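Local atomic coordinates of triacylglycerol lipase (Rhizopus niveus, PDB entry 1LGY), a protein that hydrolyses ester bonds of triacylglycerols and their partial glycerides, with strong preference for positions 1 and 3, releasing fatty acids. Residues I14-K19 with S171-G176; A21-T26 with T75-F80; Q130-P135 with E162-P167; Q233-T236 with E240-D243. One frame throughout, in Å; residues are numbered along the deposited sequence.

How the contacts relate
Contacts 1 and 2 are neighbours, with centres 9 Å apart. They place successive parts of helix 11-26 on one central mixed sheet: contact 1 on strand 170-175, contact 2 on strand 75-81. The two touch where Val175 packs on Ala21. Contact 3 lies about 18 Å from contact 2, centre to centre, and meets it where Leu131 packs on Ile76. Contact 4 sits towards the other end of the sheet, 32 Å from contact 3 between centres. Along the chain, contacts 2 and 3 follow one another between the two segments of contact 1, and contact 4 comes last. Together they tie the N-terminal helix, inner strands, peripheral loops and C-terminal part into one domain.

Contact 1: residues I14-K19 with S171-G176; sequences IQEFTK and SIFTVG
Phe173 has the largest share of this contact. Its ring leaves strand 170-175 towards helix 11-26 and meets Glu16 and Phe17, which are consecutive on the helix. The CA atoms of Phe17 and Phe173 lie 8.0 Å apart, so the side chains span the gap between the backbones. Phe173 CG stands anti to its carbonyl carbon (chi1 -80°), and this turns the far end of the ring to the helix. At that end, Phe173 CZ is 3.6 Å from Glu16 OE2. Glu16 OE1 also lies close, 3.9 Å from Phe173 CZ. The carboxylate and the ring are nearly perpendicular, their planes 84° apart. Glu16 gets there through a bend at chi2 (-147°), which carries its carboxylate across the end of the ring. This is a van der Waals contact, with no hydrogen bond between the segments.

Phe17 meets the same ring at another place. Phe17 CD1 lies 4.2 Å from Phe173 CE2, and each ring presents an edge atom near the plane of the other. This is an apolar edge contact, not a stack. Both phenylalanines are buried, whereas Glu16 is exposed, so the contact runs from the interior to the surface. Tyr20 also meets the Phe173 ring, and Gln197 of strand 196-201 touches both phenylalanines. The preceding residue on the strand, Ile172, packs instead on helix 146-161. Helix 11-26 therefore covers one face of the sheet and helix 146-161 the other, the layering of the alpha/beta-hydrolase fold.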
loop_
_atom_site.group_PDB
_atom_site.type_symbol
_atom_site.label_atom_id
_atom_site.label_comp_id
_atom_site.label_asym_id
_atom_site.label_seq_id
_atom_site.Cartn_x
_atom_site.Cartn_y
_atom_site.Cartn_z
ATOM N N ILE A 14 10.223 13.475 -2.147
ATOM C CA ILE A 14 10.789 12.615 -1.117
ATOM C C ILE A 14 10.102 12.836 0.214
ATOM O O ILE A 14 9.979 11.943 1.043
ATOM C CB ILE A 14 12.255 12.897 -0.987
ATOM C CG1 ILE A 14 12.879 12.822 -2.374
ATOM C CG2 ILE A 14 12.903 11.871 -0.075
ATOM C CD1 ILE A 14 14.379 13.149 -2.421
ATOM N N GLN A 15 9.593 14.036 0.379
ATOM C CA GLN A 15 8.846 14.400 1.546
ATOM C C GLN A 15 7.494 13.776 1.508
ATOM O O GLN A 15 7.003 13.320 2.537
ATOM C CB GLN A 15 8.669 15.892 1.624
ATOM C CG GLN A 15 9.822 16.473 2.417
ATOM C CD GLN A 15 10.345 17.784 1.855
ATOM O OE1 GLN A 15 9.737 18.847 2.005
ATOM N NE2 GLN A 15 11.512 17.718 1.205
ATOM N N GLU A 16 6.903 13.753 0.317
ATOM C CA GLU A 16 5.578 13.184 0.183
ATOM C C GLU A 16 5.635 11.693 0.409
ATOM O O GLU A 16 4.813 11.171 1.137
ATOM C CB GLU A 16 5.007 13.399 -1.188
ATOM C CG GLU A 16 3.552 13.863 -1.101
ATOM C CD GLU A 16 2.624 13.386 -2.240
ATOM O OE1 GLU A 16 3.085 13.104 -3.367
ATOM O OE2 GLU A 16 1.408 13.303 -1.967
ATOM N N PHE A 17 6.590 11.009 -0.211
ATOM C CA PHE A 17 6.763 9.571 -0.075
ATOM C C PHE A 17 7.156 9.232 1.363
ATOM O O PHE A 17 6.972 8.083 1.792
ATOM C CB PHE A 17 7.862 9.094 -1.013
ATOM C CG PHE A 17 7.675 9.221 -2.539
ATOM C CD1 PHE A 17 6.444 9.015 -3.169
ATOM C CD2 PHE A 17 8.785 9.456 -3.327
ATOM C CE1 PHE A 17 6.346 9.035 -4.559
ATOM C CE2 PHE A 17 8.694 9.479 -4.710
ATOM C CZ PHE A 17 7.479 9.266 -5.332
ATOM N N THR A 18 7.715 10.195 2.144
ATOM C CA THR A 18 8.102 9.826 3.484
ATOM C C THR A 18 6.887 9.911 4.375
ATOM O O THR A 18 6.734 9.063 5.249
ATOM C CB THR A 18 9.170 10.713 4.073
ATOM O OG1 THR A 18 10.259 10.693 3.173
ATOM C CG2 THR A 18 9.699 10.185 5.422
ATOM N N LYS A 19 5.981 10.871 4.107
ATOM C CA LYS A 19 4.783 11.096 4.899
ATOM C C LYS A 19 3.955 9.854 4.901
ATOM O O LYS A 19 3.430 9.483 5.942
ATOM C CB LYS A 19 3.944 12.251 4.331
ATOM C CG LYS A 19 2.584 12.440 4.951
ATOM C CD LYS A 19 2.199 13.837 4.582
ATOM C CE LYS A 19 0.968 14.283 5.364
ATOM N NZ LYS A 19 -0.221 14.141 4.547
ATOM N N SER A 171 -6.352 8.361 -4.164
ATOM C CA SER A 171 -4.925 8.188 -4.327
ATOM C C SER A 171 -4.447 6.892 -3.663
ATOM O O SER A 171 -5.098 6.471 -2.722
ATOM C CB SER A 171 -4.280 9.369 -3.710
ATOM O OG SER A 171 -3.598 9.944 -4.791
ATOM N N ILE A 172 -3.360 6.211 -4.034
ATOM C CA ILE A 172 -2.936 4.948 -3.422
ATOM C C ILE A 172 -1.444 5.059 -3.233
ATOM O O ILE A 172 -0.790 5.419 -4.201
ATOM C CB ILE A 172 -3.106 3.665 -4.298
ATOM C CG1 ILE A 172 -4.519 3.378 -4.659
ATOM C CG2 ILE A 172 -2.689 2.452 -3.461
ATOM C CD1 ILE A 172 -4.599 2.386 -5.812
ATOM N N PHE A 173 -0.878 4.705 -2.061
ATOM C CA PHE A 173 0.564 4.756 -1.838
ATOM C C PHE A 173 1.071 3.496 -1.194
ATOM O O PHE A 173 0.445 3.113 -0.215
ATOM C CB PHE A 173 0.921 5.881 -0.916
ATOM C CG PHE A 173 0.974 7.224 -1.604
ATOM C CD1 PHE A 173 -0.198 7.948 -1.840
ATOM C CD2 PHE A 173 2.204 7.774 -1.936
ATOM C CE1 PHE A 173 -0.126 9.230 -2.405
ATOM C CE2 PHE A 173 2.263 9.048 -2.499
ATOM C CZ PHE A 173 1.106 9.773 -2.731
ATOM N N THR A 174 2.099 2.778 -1.639
ATOM C CA THR A 174 2.566 1.668 -0.819
ATOM C C THR A 174 4.073 1.679 -0.639
ATOM O O THR A 174 4.800 2.160 -1.489
ATOM C CB THR A 174 2.155 0.260 -1.425
ATOM O OG1 THR A 174 2.948 0.038 -2.585
ATOM C CG2 THR A 174 0.706 0.159 -1.850
ATOM N N VAL A 175 4.614 1.230 0.475
ATOM C CA VAL A 175 6.057 1.032 0.580
ATOM C C VAL A 175 6.265 -0.484 0.766
ATOM O O VAL A 175 5.487 -1.055 1.480
ATOM C CB VAL A 175 6.714 1.789 1.798
ATOM C CG1 VAL A 175 6.711 3.271 1.552
ATOM C CG2 VAL A 175 5.964 1.544 3.079
ATOM N N GLY A 176 7.202 -1.213 0.138
ATOM C CA GLY A 176 7.407 -2.652 0.382
ATOM C C GLY A 176 6.372 -3.585 -0.250
ATOM O O GLY A 176 6.401 -4.788 -0.023
#

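Contact 2: residues A21-T26 with T75-F80; sequences AGIAAT and TIYLVF
A single water joins Phe80 to Ala24. It donates to both backbone carbonyls, and its oxygen lies 2.8 Å from Phe80 O. The separation of 2.5 Å between the water oxygen and Ala24 O is unusually short, so its exact length is doubtful. The water thus spans the gap between helix 11-26 and strand 75-81. No direct hydrogen bond links the two segments.

The rest of the contact is apolar, and Ile23 does most of the work. Its two branches reach different residues of the strand. CG1 lies anti to the carbonyl carbon (chi1 -64°) and carries CD1 to the Tyr77 ring. Ile23 CD1 is 3.5 Å from Tyr77 CE1 and approaches the ring obliquely. The other branch ends at Ile23 CG2, 3.7 Å from Val79 CG2. Tyr77 and Val79, two residues apart, thus face the helix together. Val79 CG1 takes a place beside the helix backbone, 4.3 Å from Ala24 CA.

Within the strand, Thr75 CG2 covers one face of the Tyr77 ring, 3.8 Å above its plane. The phenol is also held at its polar end, where Tyr77 OH is hydrogen-bonded to Lys19 one turn earlier on the helix. The helix and strand axes approach to 7.8 Å at 62°, so the helix runs across the strand. Ala24 also touches the probable nucleophile elbow, and its side chain is about 9 Å from that of the catalytic Ser145. The contact lays the N-terminal helix over the central sheet of an alpha/beta hydrolase, near its active site.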
loop_
_atom_site.group_PDB
_atom_site.type_symbol
_atom_site.label_atom_id
_atom_site.label_comp_id
_atom_site.label_asym_id
_atom_site.label_seq_id
_atom_site.Cartn_x
_atom_site.Cartn_y
_atom_site.Cartn_z
ATOM N N ALA A 21 5.071 6.641 4.155
ATOM C CA ALA A 21 5.695 5.508 4.761
ATOM C C ALA A 21 5.440 5.602 6.257
ATOM O O ALA A 21 5.019 4.642 6.888
ATOM C CB ALA A 21 7.141 5.584 4.464
ATOM N N GLY A 22 5.550 6.806 6.838
ATOM C CA GLY A 22 5.258 7.064 8.251
ATOM C C GLY A 22 3.829 6.732 8.685
ATOM O O GLY A 22 3.628 6.263 9.813
ATOM N N ILE A 23 2.829 6.918 7.821
ATOM C CA ILE A 23 1.471 6.578 8.154
ATOM C C ILE A 23 1.339 5.086 8.030
ATOM O O ILE A 23 0.847 4.462 8.957
ATOM C CB ILE A 23 0.503 7.301 7.206
ATOM C CG1 ILE A 23 0.640 8.835 7.435
ATOM C CG2 ILE A 23 -0.915 6.828 7.474
ATOM C CD1 ILE A 23 -0.384 9.805 6.801
ATOM N N ALA A 24 1.831 4.462 6.957
ATOM C CA ALA A 24 1.840 3.000 6.881
ATOM C C ALA A 24 2.509 2.373 8.113
ATOM O O ALA A 24 2.030 1.349 8.565
ATOM C CB ALA A 24 2.583 2.568 5.652
ATOM N N ALA A 25 3.445 3.047 8.801
ATOM C CA ALA A 25 4.104 2.447 9.971
ATOM C C ALA A 25 3.306 2.398 11.243
ATOM O O ALA A 25 3.454 1.560 12.124
ATOM C CB ALA A 25 5.375 3.186 10.255
ATOM N N THR A 26 2.333 3.287 11.256
ATOM C CA THR A 26 1.426 3.414 12.374
ATOM C C THR A 26 0.540 2.220 12.513
ATOM O O THR A 26 0.129 1.905 13.622
ATOM C CB THR A 26 0.529 4.670 12.233
ATOM O OG1 THR A 26 -0.359 4.504 11.130
ATOM C CG2 THR A 26 1.364 5.895 11.982
ATOM N N THR A 75 -8.567 14.763 4.606
ATOM C CA THR A 75 -8.255 13.451 4.096
ATOM C C THR A 75 -8.824 12.414 5.027
ATOM O O THR A 75 -8.895 12.590 6.234
ATOM C CB THR A 75 -6.745 13.248 4.000
ATOM O OG1 THR A 75 -6.178 14.363 3.330
ATOM C CG2 THR A 75 -6.410 12.030 3.175
ATOM N N ILE A 76 -9.272 11.362 4.371
ATOM C CA ILE A 76 -9.765 10.151 4.964
ATOM C C ILE A 76 -8.729 9.161 4.497
ATOM O O ILE A 76 -8.572 8.949 3.296
ATOM C CB ILE A 76 -11.092 9.719 4.385
ATOM C CG1 ILE A 76 -12.093 10.804 4.559
ATOM C CG2 ILE A 76 -11.573 8.464 5.109
ATOM C CD1 ILE A 76 -13.143 10.618 3.487
ATOM N N TYR A 77 -8.024 8.585 5.464
ATOM C CA TYR A 77 -6.949 7.640 5.224
ATOM C C TYR A 77 -7.437 6.226 5.403
ATOM O O TYR A 77 -8.139 6.002 6.377
ATOM C CB TYR A 77 -5.811 7.858 6.217
ATOM C CG TYR A 77 -4.988 9.123 5.998
ATOM C CD1 TYR A 77 -3.973 9.122 5.041
ATOM C CD2 TYR A 77 -5.226 10.270 6.747
ATOM C CE1 TYR A 77 -3.199 10.252 4.824
ATOM C CE2 TYR A 77 -4.443 11.407 6.542
ATOM C CZ TYR A 77 -3.444 11.381 5.581
ATOM O OH TYR A 77 -2.682 12.494 5.356
ATOM N N LEU A 78 -7.097 5.267 4.541
ATOM C CA LEU A 78 -7.482 3.886 4.747
ATOM C C LEU A 78 -6.108 3.226 4.854
ATOM O O LEU A 78 -5.313 3.376 3.921
ATOM C CB LEU A 78 -8.162 3.360 3.562
ATOM C CG LEU A 78 -9.256 2.298 3.571
ATOM C CD1 LEU A 78 -9.282 1.761 2.142
ATOM C CD2 LEU A 78 -9.053 1.190 4.596
ATOM N N VAL A 79 -5.754 2.537 5.965
ATOM C CA VAL A 79 -4.384 2.048 6.129
ATOM C C VAL A 79 -4.441 0.583 6.411
ATOM O O VAL A 79 -5.232 0.165 7.241
ATOM C CB VAL A 79 -3.701 2.811 7.305
ATOM C CG1 VAL A 79 -2.330 2.254 7.662
ATOM C CG2 VAL A 79 -3.538 4.270 6.882
ATOM N N PHE A 80 -3.582 -0.211 5.791
ATOM C CA PHE A 80 -3.555 -1.659 6.046
ATOM C C PHE A 80 -2.199 -2.202 6.455
ATOM O O PHE A 80 -1.159 -1.581 6.258
ATOM C CB PHE A 80 -3.925 -2.489 4.835
ATOM C CG PHE A 80 -5.306 -2.291 4.261
ATOM C CD1 PHE A 80 -5.509 -1.286 3.330
ATOM C CD2 PHE A 80 -6.362 -3.119 4.668
ATOM C CE1 PHE A 80 -6.776 -1.098 2.801
ATOM C CE2 PHE A 80 -7.621 -2.905 4.117
ATOM C CZ PHE A 80 -7.832 -1.898 3.189
HETATM O O HOH W 1 1.271 -0.162 6.671
#

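Contact 3: residues Q130-P135 with E162-P167; sequences QLTAHP and EPRLSP
Leu131 and Leu165 form the tight, buried side of this contact, while Thr132 and Arg164 form the exposed side. It joins the C-terminal end of helix 110-133 to a type I beta turn, Glu162 to Leu165, that follows helix 146-161 in the alpha/beta-hydrolase fold. Leu131 CD1 lies 3.7 Å from Leu165 CD2 and nearly as close to the other methyl of that leucine. Both leucines also rest on Val139 of the sheet.

Outward from this pair, the Arg164 guanidinium spreads over the helix end. Leu131 CB lies over one of its faces, 3.7 Å from Arg164 NH1. Arg164 NH1 also donates to Thr132 OG1 at 2.9 Å, with a bent N-H...O angle of 144°. A bend at chi3 (-77°) turns the guanidinium back to Glu162. Arg164 then grips that carboxylate side-on: NE bonds to OE2 in a salt bridge, and NH2 to OE1. Gln128 of the helix is a further partner of Glu162 OE1. The turn thus fixes its own arginine before it reaches the helix. Glu162 OE2 also accepts from the Arg164 backbone N at 3.2 Å, through its anti lone pair.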
loop_
_atom_site.group_PDB
_atom_site.type_symbol
_atom_site.label_atom_id
_atom_site.label_comp_id
_atom_site.label_asym_id
_atom_site.label_seq_id
_atom_site.Cartn_x
_atom_site.Cartn_y
_atom_site.Cartn_z
ATOM N N GLN A 130 -18.041 8.376 5.672
ATOM C CA GLN A 130 -17.267 9.600 5.826
ATOM C C GLN A 130 -17.251 10.466 4.558
ATOM O O GLN A 130 -17.078 11.688 4.654
ATOM C CB GLN A 130 -15.879 9.211 6.255
ATOM C CG GLN A 130 -15.893 8.516 7.633
ATOM C CD GLN A 130 -15.985 9.503 8.781
ATOM O OE1 GLN A 130 -15.143 10.389 8.956
ATOM N NE2 GLN A 130 -17.020 9.370 9.594
ATOM N N LEU A 131 -17.448 9.905 3.356
ATOM C CA LEU A 131 -17.511 10.781 2.196
ATOM C C LEU A 131 -18.874 11.504 2.139
ATOM O O LEU A 131 -18.942 12.578 1.528
ATOM C CB LEU A 131 -17.394 10.051 0.917
ATOM C CG LEU A 131 -16.175 9.390 0.396
ATOM C CD1 LEU A 131 -16.382 9.448 -1.107
ATOM C CD2 LEU A 131 -14.878 10.126 0.626
ATOM N N THR A 132 -19.958 10.923 2.720
ATOM C CA THR A 132 -21.284 11.566 2.806
ATOM C C THR A 132 -21.214 12.603 3.948
ATOM O O THR A 132 -21.816 13.680 3.915
ATOM C CB THR A 132 -22.418 10.505 3.094
ATOM O OG1 THR A 132 -22.530 9.615 1.971
ATOM C CG2 THR A 132 -23.768 11.169 3.326
ATOM N N ALA A 133 -20.444 12.325 4.994
ATOM C CA ALA A 133 -20.252 13.311 6.040
ATOM C C ALA A 133 -19.345 14.426 5.532
ATOM O O ALA A 133 -19.566 15.605 5.805
ATOM C CB ALA A 133 -19.606 12.657 7.260
ATOM N N HIS A 134 -18.377 14.067 4.693
ATOM C CA HIS A 134 -17.338 14.984 4.261
ATOM C C HIS A 134 -16.961 14.892 2.798
ATOM O O HIS A 134 -15.921 14.332 2.455
ATOM C CB HIS A 134 -16.096 14.748 5.024
ATOM C CG HIS A 134 -16.270 14.912 6.487
ATOM N ND1 HIS A 134 -16.461 13.930 7.347
ATOM C CD2 HIS A 134 -16.218 16.113 7.132
ATOM C CE1 HIS A 134 -16.527 14.497 8.520
ATOM N NE2 HIS A 134 -16.380 15.800 8.383
ATOM N N PRO A 135 -17.761 15.503 1.923
ATOM C CA PRO A 135 -17.795 15.291 0.486
ATOM C C PRO A 135 -16.688 15.903 -0.339
ATOM O O PRO A 135 -16.554 15.581 -1.524
ATOM C CB PRO A 135 -19.115 15.819 0.083
ATOM C CG PRO A 135 -19.853 16.139 1.346
ATOM C CD PRO A 135 -18.725 16.519 2.272
ATOM N N GLU A 162 -17.806 2.685 -5.947
ATOM C CA GLU A 162 -18.226 3.900 -5.296
ATOM C C GLU A 162 -18.136 5.001 -6.325
ATOM O O GLU A 162 -17.029 5.400 -6.642
ATOM C CB GLU A 162 -17.297 4.170 -4.096
ATOM C CG GLU A 162 -17.412 5.433 -3.240
ATOM C CD GLU A 162 -18.812 5.878 -2.972
ATOM O OE1 GLU A 162 -19.459 5.364 -2.071
ATOM O OE2 GLU A 162 -19.255 6.753 -3.698
ATOM N N PRO A 163 -19.254 5.533 -6.839
ATOM C CA PRO A 163 -19.321 6.551 -7.897
ATOM C C PRO A 163 -18.561 7.809 -7.615
ATOM O O PRO A 163 -17.924 8.330 -8.522
ATOM C CB PRO A 163 -20.777 6.878 -8.091
ATOM C CG PRO A 163 -21.498 5.678 -7.460
ATOM C CD PRO A 163 -20.597 5.365 -6.261
ATOM N N ARG A 164 -18.597 8.285 -6.378
ATOM C CA ARG A 164 -17.891 9.514 -5.993
ATOM C C ARG A 164 -16.381 9.480 -5.994
ATOM O O ARG A 164 -15.780 10.539 -5.861
ATOM C CB ARG A 164 -18.316 9.937 -4.623
ATOM C CG ARG A 164 -19.812 10.311 -4.560
ATOM C CD ARG A 164 -20.287 10.393 -3.101
ATOM N NE ARG A 164 -20.490 9.075 -2.529
ATOM C CZ ARG A 164 -20.756 8.879 -1.245
ATOM N NH1 ARG A 164 -20.865 9.873 -0.373
ATOM N NH2 ARG A 164 -20.881 7.631 -0.815
ATOM N N LEU A 165 -15.713 8.320 -6.088
ATOM C CA LEU A 165 -14.257 8.242 -6.094
ATOM C C LEU A 165 -13.768 8.013 -7.517
ATOM O O LEU A 165 -14.336 7.296 -8.363
ATOM C CB LEU A 165 -13.772 7.113 -5.190
ATOM C CG LEU A 165 -13.383 7.262 -3.665
ATOM C CD1 LEU A 165 -13.289 8.667 -3.180
ATOM C CD2 LEU A 165 -14.467 6.746 -2.851
ATOM N N SER A 166 -12.732 8.815 -7.793
ATOM C CA SER A 166 -12.098 8.866 -9.098
ATOM C C SER A 166 -10.674 9.422 -8.990
ATOM O O SER A 166 -10.215 9.693 -7.874
ATOM C CB SER A 166 -13.020 9.722 -9.975
ATOM O OG SER A 166 -12.680 11.109 -9.993
ATOM N N PRO A 167 -9.882 9.658 -10.046
ATOM C CA PRO A 167 -8.545 10.155 -9.895
ATOM C C PRO A 167 -8.436 11.490 -9.232
ATOM O O PRO A 167 -7.311 11.923 -9.052
ATOM C CB PRO A 167 -7.988 10.166 -11.279
ATOM C CG PRO A 167 -8.663 9.014 -11.947
ATOM C CD PRO A 167 -10.064 9.189 -11.422
#

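Contact 4: residues Q233-T236 with E240-D243; sequences QICT and ETKD
Sulfur contacts lead here, and Cys235 SG is their centre. Cys235 SG lies 3.0 Å from Thr241 OG1 and 3.5 Å from Asp243 CB. The approach to Thr241 is short but not a hydrogen bond. The sulfur is also disulfide-bonded to Cys244, the residue just after Asp243. Cys235 SG stands anti to the carbonyl carbon (chi1 -87°) and so projects from the strand to the loop. The hydroxyl of Thr241 sits between its own backbone N and carbonyl carbon (chi1 67°), which turns OG1 to the sulfur. Thr241 OG1 is also 3.4 Å from Cys235 CB.

Polar contacts are weaker. Within the loop, the backbone N of Asp243 makes a weak hydrogen bond to Thr241 OG1 at 3.2 Å, so this hydroxyl meets both the sulfur and the loop backbone. Gln233 extends its chain alongside, and its NE2 comes 3.1 Å from Asp243 O. The angle is too poor for a hydrogen bond, and the other end of this amide, Gln233 OE1, is bonded to Lys226. Hydrogen bonds from Asn246 to Thr241 and Glu240 tie the loop further.

The disulfide pins a surface loop of the C-terminal region to the end of strand 231-235. That strand runs between strands 6-8 and 221-227 near one border of the main sheet. Val6 of the border strand touches Gln233, Cys235 and Asp243, so strand and loop share it as a neighbour.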
loop_
_atom_site.group_PDB
_atom_site.type_symbol
_atom_site.label_atom_id
_atom_site.label_comp_id
_atom_site.label_asym_id
_atom_site.label_seq_id
_atom_site.Cartn_x
_atom_site.Cartn_y
_atom_site.Cartn_z
ATOM N N GLN A 233 15.528 7.320 -7.087
ATOM C CA GLN A 233 15.323 7.427 -8.515
ATOM C C GLN A 233 13.890 7.027 -8.775
ATOM O O GLN A 233 13.346 6.189 -8.052
ATOM C CB GLN A 233 16.303 6.517 -9.068
ATOM C CG GLN A 233 16.041 5.837 -10.355
ATOM C CD GLN A 233 17.275 4.992 -10.671
ATOM O OE1 GLN A 233 18.403 5.509 -10.745
ATOM N NE2 GLN A 233 17.098 3.682 -10.853
ATOM N N ILE A 234 13.273 7.624 -9.797
ATOM C CA ILE A 234 11.891 7.351 -10.142
ATOM C C ILE A 234 11.876 6.749 -11.515
ATOM O O ILE A 234 12.410 7.374 -12.416
ATOM C CB ILE A 234 11.047 8.608 -10.199
ATOM C CG1 ILE A 234 11.022 9.288 -8.856
ATOM C CG2 ILE A 234 9.627 8.233 -10.636
ATOM C CD1 ILE A 234 9.950 10.408 -8.729
ATOM N N CYS A 235 11.331 5.540 -11.666
ATOM C CA CYS A 235 11.090 4.945 -12.943
ATOM C C CYS A 235 9.650 5.287 -13.234
ATOM O O CYS A 235 8.681 4.584 -12.936
ATOM C CB CYS A 235 11.267 3.479 -12.862
ATOM S SG CYS A 235 12.966 2.954 -13.110
ATOM N N THR A 236 9.538 6.428 -13.893
ATOM C CA THR A 236 8.268 7.018 -14.248
ATOM C C THR A 236 7.318 6.244 -15.152
ATOM O O THR A 236 6.196 6.734 -15.338
ATOM C CB THR A 236 8.537 8.405 -14.875
ATOM O OG1 THR A 236 9.131 8.153 -16.147
ATOM C CG2 THR A 236 9.403 9.303 -13.995
ATOM N N GLU A 240 6.163 -1.974 -14.586
ATOM C CA GLU A 240 7.553 -2.012 -14.136
ATOM C C GLU A 240 8.658 -2.358 -15.118
ATOM O O GLU A 240 8.604 -3.277 -15.942
ATOM C CB GLU A 240 7.705 -2.933 -12.917
ATOM C CG GLU A 240 7.095 -4.278 -13.066
ATOM C CD GLU A 240 7.587 -5.315 -12.087
ATOM O OE1 GLU A 240 8.649 -5.164 -11.468
ATOM O OE2 GLU A 240 6.891 -6.303 -11.963
ATOM N N THR A 241 9.578 -1.386 -14.993
ATOM C CA THR A 241 10.841 -1.316 -15.682
ATOM C C THR A 241 11.862 -2.176 -14.974
ATOM O O THR A 241 11.796 -2.425 -13.763
ATOM C CB THR A 241 11.448 0.141 -15.737
ATOM O OG1 THR A 241 11.779 0.481 -14.400
ATOM C CG2 THR A 241 10.502 1.244 -16.179
ATOM N N LYS A 242 12.856 -2.537 -15.778
ATOM C CA LYS A 242 14.047 -3.151 -15.241
ATOM C C LYS A 242 15.038 -2.061 -14.842
ATOM O O LYS A 242 16.171 -2.352 -14.471
ATOM C CB LYS A 242 14.664 -4.091 -16.285
ATOM C CG LYS A 242 14.925 -3.535 -17.679
ATOM C CD LYS A 242 15.467 -4.658 -18.581
ATOM C CE LYS A 242 15.434 -4.366 -20.094
ATOM N NZ LYS A 242 16.292 -3.257 -20.479
ATOM N N ASP A 243 14.654 -0.771 -14.903
ATOM C CA ASP A 243 15.609 0.291 -14.590
ATOM C C ASP A 243 15.665 0.642 -13.124
ATOM O O ASP A 243 16.640 1.272 -12.689
ATOM C CB ASP A 243 15.305 1.579 -15.317
ATOM C CG ASP A 243 15.240 1.484 -16.831
ATOM O OD1 ASP A 243 15.879 0.634 -17.446
ATOM O OD2 ASP A 243 14.512 2.292 -17.400
#